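Local coordinates for sensor protein (Shewanella sp. W3-18-1, PDB 3MYF) that probably relays phosphoryl groups through its histidine-containing phosphotransfer (Hpt) domain, part of a hybrid sensor histidine kinase, at residues P69-L74 with L96-E101. Numbering follows the deposited sequence.
Sequences PTTQRL and LELLDE
L74 reaches from helix 69-83 onto the backbone of helix 92-116, and E101 and E97 of the latter close over T70 and R73. Outward along E101, CB lies 4.3 Å from L74 CD1. CG, anti to the backbone N, comes to 3.6 Å from T71 OG1. The chain then bends (chi2 62°) and the side chain crosses that of T70 at about a right angle: CD rests 3.6 Å from T70 CG2, and OE2 approaches T70 CB. That same OE2, on a buried residue, accepts from a water 2.7 Å away, which in turn accepts from T71 N near the start of its helix; T5 OG1 is a further hydrogen-bond partner of OE2, while T70 OG1 turns to H4 O, so the N-terminal segment is tied to this seam. Helices 69-83 and 92-116 join 19-46 and 49-63 in the up-and-down four-helix bundle characteristic of Hpt domains; here the short axes approach to 9.9 Å and run nearly antiparallel, their N-to-C directions 155° apart. Between them L74 inserts its CD1 against L98 CA, at 3.7 Å, and its CB faces L98 CD1; L98 also touches I40 and I56. L74 CD2 instead lies against the carboxylate of E97, whose side chain, extended beyond CG, crosses the leucine. On the solvent side, in one of two conformers modelled for R73, its NH1 forms a long salt bridge of 3.7 Å with E97 OE2, guanidinium and carboxylate planes 54° apart. In that conformer a second water bridges the same two atoms, while R73 NH2 has its own salt bridge to E77 along its helix.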
loop_
_atom_site.group_PDB
_atom_site.type_symbol
_atom_site.label_atom_id
_atom_site.label_comp_id
_atom_site.label_asym_id
_atom_site.label_seq_id
_atom_site.Cartn_x
_atom_site.Cartn_y
_atom_site.Cartn_z
ATOM N N PRO A 69 16.818 -1.667 3.407
ATOM C CA PRO A 69 17.872 -0.656 3.293
ATOM C C PRO A 69 18.356 -0.374 1.865
ATOM O O PRO A 69 18.569 0.783 1.524
ATOM C CB PRO A 69 19.014 -1.224 4.157
ATOM C CG PRO A 69 18.299 -2.126 5.146
ATOM C CD PRO A 69 17.199 -2.753 4.334
ATOM N N THR A 70 18.536 -1.417 1.055
ATOM C CA THR A 70 19.054 -1.247 -0.308
ATOM C C THR A 70 18.035 -0.532 -1.184
ATOM O O THR A 70 18.400 0.407 -1.917
ATOM C CB THR A 70 19.532 -2.588 -0.923
ATOM O OG1 THR A 70 20.618 -3.095 -0.139
ATOM C CG2 THR A 70 20.017 -2.410 -2.371
ATOM N N THR A 71 16.769 -0.940 -1.065
ATOM C CA THR A 71 15.660 -0.261 -1.738
ATOM C C THR A 71 15.639 1.217 -1.379
ATOM O O THR A 71 15.520 2.077 -2.269
ATOM C CB THR A 71 14.309 -0.911 -1.381
ATOM O OG1 THR A 71 14.292 -2.282 -1.813
ATOM C CG2 THR A 71 13.160 -0.193 -2.028
ATOM N N GLN A 72 15.744 1.511 -0.083
ATOM C CA GLN A 72 15.685 2.877 0.399
ATOM C C GLN A 72 16.777 3.736 -0.232
ATOM O O GLN A 72 16.497 4.838 -0.705
ATOM C CB GLN A 72 15.777 2.945 1.928
ATOM C CG GLN A 72 15.618 4.364 2.480
ATOM C CD GLN A 72 15.947 4.477 3.961
ATOM O OE1 GLN A 72 16.951 3.938 4.437
ATOM N NE2 GLN A 72 15.113 5.201 4.694
ATOM N N ARG A 73 18.004 3.207 -0.244
ATOM C CA ARG A 73 19.155 3.913 -0.782
ATOM C C ARG A 73 18.987 4.159 -2.275
ATOM O O ARG A 73 19.189 5.282 -2.767
ATOM C CB ARG A 73 20.430 3.110 -0.542
ATOM C CG ARG A 73 21.651 3.668 -1.279
ATOM C CD ARG A 73 22.896 2.939 -0.889
ATOM N NE ARG A 73 22.935 1.573 -1.397
ATOM C CZ ARG A 73 23.253 1.243 -2.645
ATOM N NH1 ARG A 73 23.283 -0.032 -3.000
ATOM N NH2 ARG A 73 23.525 2.183 -3.540
ATOM N N LEU A 74 18.634 3.098 -2.994
ATOM C CA LEU A 74 18.483 3.190 -4.455
ATOM C C LEU A 74 17.391 4.189 -4.817
ATOM O O LEU A 74 17.589 5.018 -5.729
ATOM C CB LEU A 74 18.230 1.803 -5.067
ATOM C CG LEU A 74 19.468 0.858 -5.048
ATOM C CD1 LEU A 74 19.096 -0.517 -5.551
ATOM C CD2 LEU A 74 20.672 1.378 -5.863
ATOM N N LEU A 96 18.139 -0.460 -13.009
ATOM C CA LEU A 96 18.276 -1.911 -13.200
ATOM C C LEU A 96 18.627 -2.602 -11.884
ATOM O O LEU A 96 18.115 -3.698 -11.577
ATOM C CB LEU A 96 19.315 -2.257 -14.289
ATOM C CG LEU A 96 18.954 -2.032 -15.769
ATOM C CD1 LEU A 96 20.147 -2.294 -16.700
ATOM C CD2 LEU A 96 17.744 -2.865 -16.228
ATOM N N GLU A 97 19.514 -1.968 -11.118
ATOM C CA GLU A 97 19.887 -2.477 -9.813
ATOM C C GLU A 97 18.661 -2.463 -8.898
ATOM O O GLU A 97 18.467 -3.382 -8.098
ATOM C CB GLU A 97 20.975 -1.618 -9.201
ATOM C CG GLU A 97 21.610 -2.234 -7.967
ATOM C CD GLU A 97 22.694 -1.352 -7.383
ATOM O OE1 GLU A 97 23.073 -0.352 -8.060
ATOM O OE2 GLU A 97 23.170 -1.666 -6.266
ATOM N N LEU A 98 17.864 -1.405 -8.994
ATOM C CA LEU A 98 16.647 -1.329 -8.181
ATOM C C LEU A 98 15.652 -2.427 -8.535
ATOM O O LEU A 98 15.068 -3.067 -7.629
ATOM C CB LEU A 98 15.976 0.031 -8.263
ATOM C CG LEU A 98 14.621 0.129 -7.530
ATOM C CD1 LEU A 98 14.766 0.065 -5.995
ATOM C CD2 LEU A 98 13.950 1.418 -7.960
ATOM N N LEU A 99 15.452 -2.659 -9.833
ATOM C CA LEU A 99 14.519 -3.721 -10.260
ATOM C C LEU A 99 14.950 -5.075 -9.731
ATOM O O LEU A 99 14.123 -5.842 -9.230
ATOM C CB LEU A 99 14.405 -3.770 -11.786
ATOM C CG LEU A 99 13.600 -2.625 -12.395
ATOM C CD1 LEU A 99 13.798 -2.591 -13.919
ATOM C CD2 LEU A 99 12.129 -2.756 -12.031
ATOM N N ASP A 100 16.244 -5.372 -9.840
ATOM C CA ASP A 100 16.783 -6.633 -9.330
ATOM C C ASP A 100 16.526 -6.749 -7.818
ATOM O O ASP A 100 16.150 -7.824 -7.317
ATOM C CB ASP A 100 18.290 -6.728 -9.620
ATOM C CG ASP A 100 18.890 -8.022 -9.139
ATOM O OD1 ASP A 100 19.578 -8.013 -8.099
ATOM O OD2 ASP A 100 18.664 -9.057 -9.787
ATOM N N GLU A 101 16.738 -5.648 -7.107
ATOM C CA GLU A 101 16.473 -5.590 -5.672
ATOM C C GLU A 101 15.000 -5.834 -5.316
ATOM O O GLU A 101 14.719 -6.499 -4.331
ATOM C CB GLU A 101 16.980 -4.270 -5.069
ATOM C CG GLU A 101 16.899 -4.159 -3.527
ATOM C CD GLU A 101 17.744 -5.187 -2.771
ATOM O OE1 GLU A 101 18.684 -5.782 -3.340
ATOM O OE2 GLU A 101 17.477 -5.383 -1.577
HETATM O O HOH W 1 15.992 -3.665 -0.130
HETATM O O HOH W 2 24.441 0.341 -5.346
#